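Inorganic polyphosphate/ATP-glucomannokinase (Arthrobacter sp., PDB 1WOQ) phosphorylates glucose and mannose, drawing the phosphoryl group from inorganic polyphosphate or ATP, as a member of the ROK family of sugar kinases. Local coordinates at residues Gly79-Gly84 with Glu119-Ala124. Residues are numbered along the deposited sequence; the frame is centred on the assembly and turned at random.
Sequences GVTFPG and EVINDA. With BGC (beta-D-glucopyranose), chain C.
With CG anti to the backbone N (chi1 170°), the amide of Asn122 reaches back to Gly84, while Asp123, with CG between its backbone N and carbonyl carbon (chi1 63°), turns its carboxylate past Pro83 to beta-D-glucopyranose. Asn122 ND2 donates to Gly84 O at 3.0 Å; the bond is nearly straight (164°), though the donor sits above the carbonyl plane. The same nitrogen makes weak bonds to sugar O3 and O4, whereas OD1 caps the helix starting at Asp123 through a weak bond from Ala124 N and a hydrogen bond from Asp125 N. Replacing Asn122 with alanine would probably leave Gly84 O and these helix N-H groups without their side-chain partner and the sugar less firmly placed. Upstream, 78-82 and 118-122, neighbouring parallel strands of a mixed sheet in the actin-like ROK fold, pair through Val80 N to Glu119 O (3.1 Å) and Ile121 N to Val80 O (2.9 Å). At their C-terminal ends, beside the sugar, Phe82 O accepts from Asp123 N and Gly84 N on opposite faces, the latter closing an inverse gamma turn centred on Pro83. Asp123 OD2 accepts from sugar O4 at 2.5 Å and OD1 from O6, the position glucokinases phosphorylate, at 2.7 Å, consistent with a role in orienting the substrate.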
loop_
_atom_site.group_PDB
_atom_site.type_symbol
_atom_site.label_atom_id
_atom_site.label_comp_id
_atom_site.label_asym_id
_atom_site.label_seq_id
_atom_site.Cartn_x
_atom_site.Cartn_y
_atom_site.Cartn_z
ATOM N N GLY A 79 0.221 -1.925 13.394
ATOM C CA GLY A 79 0.132 -2.448 12.042
ATOM C C GLY A 79 1.198 -1.797 11.180
ATOM O O GLY A 79 1.443 -0.598 11.286
ATOM N N VAL A 80 1.831 -2.577 10.315
ATOM C CA VAL A 80 2.896 -2.047 9.468
ATOM C C VAL A 80 2.787 -2.608 8.058
ATOM O O VAL A 80 2.441 -3.777 7.884
ATOM C CB VAL A 80 4.277 -2.436 10.041
ATOM C CG1 VAL A 80 5.389 -1.832 9.200
ATOM C CG2 VAL A 80 4.381 -1.981 11.494
ATOM N N THR A 81 3.072 -1.784 7.053
ATOM C CA THR A 81 3.020 -2.258 5.672
ATOM C C THR A 81 4.427 -2.525 5.163
ATOM O O THR A 81 5.408 -2.015 5.703
ATOM C CB THR A 81 2.385 -1.233 4.711
ATOM O OG1 THR A 81 3.283 -0.129 4.530
ATOM C CG2 THR A 81 1.053 -0.728 5.258
ATOM N N PHE A 82 4.517 -3.322 4.108
ATOM C CA PHE A 82 5.801 -3.648 3.510
ATOM C C PHE A 82 5.552 -3.937 2.039
ATOM O O PHE A 82 4.603 -4.639 1.697
ATOM C CB PHE A 82 6.414 -4.876 4.178
ATOM C CG PHE A 82 7.793 -5.186 3.687
ATOM C CD1 PHE A 82 8.898 -4.557 4.245
ATOM C CD2 PHE A 82 7.980 -6.057 2.620
ATOM C CE1 PHE A 82 10.175 -4.791 3.744
ATOM C CE2 PHE A 82 9.253 -6.296 2.113
ATOM C CZ PHE A 82 10.349 -5.661 2.676
ATOM N N PRO A 83 6.408 -3.412 1.148
ATOM C CA PRO A 83 6.245 -3.623 -0.289
ATOM C C PRO A 83 6.650 -4.999 -0.808
ATOM O O PRO A 83 7.553 -5.114 -1.628
ATOM C CB PRO A 83 7.093 -2.506 -0.887
ATOM C CG PRO A 83 8.251 -2.466 0.053
ATOM C CD PRO A 83 7.586 -2.564 1.422
ATOM N N GLY A 84 5.971 -6.036 -0.335
ATOM C CA GLY A 84 6.273 -7.380 -0.792
ATOM C C GLY A 84 5.252 -8.390 -0.300
ATOM O O GLY A 84 4.348 -8.049 0.462
ATOM N N GLU A 119 2.204 -6.530 13.391
ATOM C CA GLU A 119 1.753 -7.397 12.315
ATOM C C GLU A 119 1.848 -6.654 10.999
ATOM O O GLU A 119 1.258 -5.584 10.826
ATOM C CB GLU A 119 0.328 -7.863 12.579
ATOM C CG GLU A 119 0.254 -8.845 13.732
ATOM C CD GLU A 119 -1.150 -9.318 14.011
ATOM O OE1 GLU A 119 -1.861 -9.661 13.045
ATOM O OE2 GLU A 119 -1.534 -9.359 15.198
ATOM N N VAL A 120 2.605 -7.239 10.080
ATOM C CA VAL A 120 2.844 -6.651 8.775
ATOM C C VAL A 120 1.886 -7.165 7.709
ATOM O O VAL A 120 1.415 -8.306 7.762
ATOM C CB VAL A 120 4.304 -6.928 8.327
ATOM C CG1 VAL A 120 4.572 -6.323 6.959
ATOM C CG2 VAL A 120 5.277 -6.363 9.365
ATOM N N ILE A 121 1.596 -6.298 6.748
ATOM C CA ILE A 121 0.715 -6.628 5.638
ATOM C C ILE A 121 1.287 -5.931 4.411
ATOM O O ILE A 121 1.962 -4.909 4.532
ATOM C CB ILE A 121 -0.720 -6.120 5.894
ATOM C CG1 ILE A 121 -1.609 -6.422 4.683
ATOM C CG2 ILE A 121 -0.695 -4.624 6.200
ATOM C CD1 ILE A 121 -3.068 -6.039 4.888
ATOM N N ASN A 122 1.043 -6.487 3.232
ATOM C CA ASN A 122 1.545 -5.857 2.020
ATOM C C ASN A 122 0.997 -4.432 1.905
ATOM O O ASN A 122 -0.159 -4.178 2.237
ATOM C CB ASN A 122 1.140 -6.675 0.796
ATOM C CG ASN A 122 1.422 -5.951 -0.493
ATOM O OD1 ASN A 122 0.539 -5.311 -1.060
ATOM N ND2 ASN A 122 2.667 -6.029 -0.959
ATOM N N ASP A 123 1.825 -3.506 1.427
ATOM C CA ASP A 123 1.406 -2.113 1.309
ATOM C C ASP A 123 0.183 -1.874 0.418
ATOM O O ASP A 123 -0.703 -1.087 0.771
ATOM C CB ASP A 123 2.578 -1.233 0.845
ATOM C CG ASP A 123 3.090 -1.596 -0.543
ATOM O OD1 ASP A 123 3.616 -0.690 -1.222
ATOM O OD2 ASP A 123 2.988 -2.772 -0.953
ATOM N N ALA A 124 0.122 -2.543 -0.730
ATOM C CA ALA A 124 -1.022 -2.375 -1.624
ATOM C C ALA A 124 -2.269 -2.994 -0.990
ATOM O O ALA A 124 -3.366 -2.442 -1.099
ATOM C CB ALA A 124 -0.734 -3.018 -2.988
HETATM C C2 BGC C . 5.943 -5.102 -5.010
HETATM C C3 BGC C . 4.578 -5.121 -4.310
HETATM C C4 BGC C . 4.211 -3.707 -3.836
HETATM C C5 BGC C . 4.296 -2.727 -5.016
HETATM C C6 BGC C . 4.030 -1.285 -4.631
HETATM C C1 BGC C . 5.913 -4.071 -6.141
HETATM O O1 BGC C . 7.145 -4.002 -6.770
HETATM O O2 BGC C . 6.236 -6.387 -5.532
HETATM O O3 BGC C . 4.607 -6.012 -3.205
HETATM O O4 BGC C . 2.891 -3.702 -3.303
HETATM O O5 BGC C . 5.615 -2.778 -5.605
HETATM O O6 BGC C . 4.863 -0.872 -3.558
#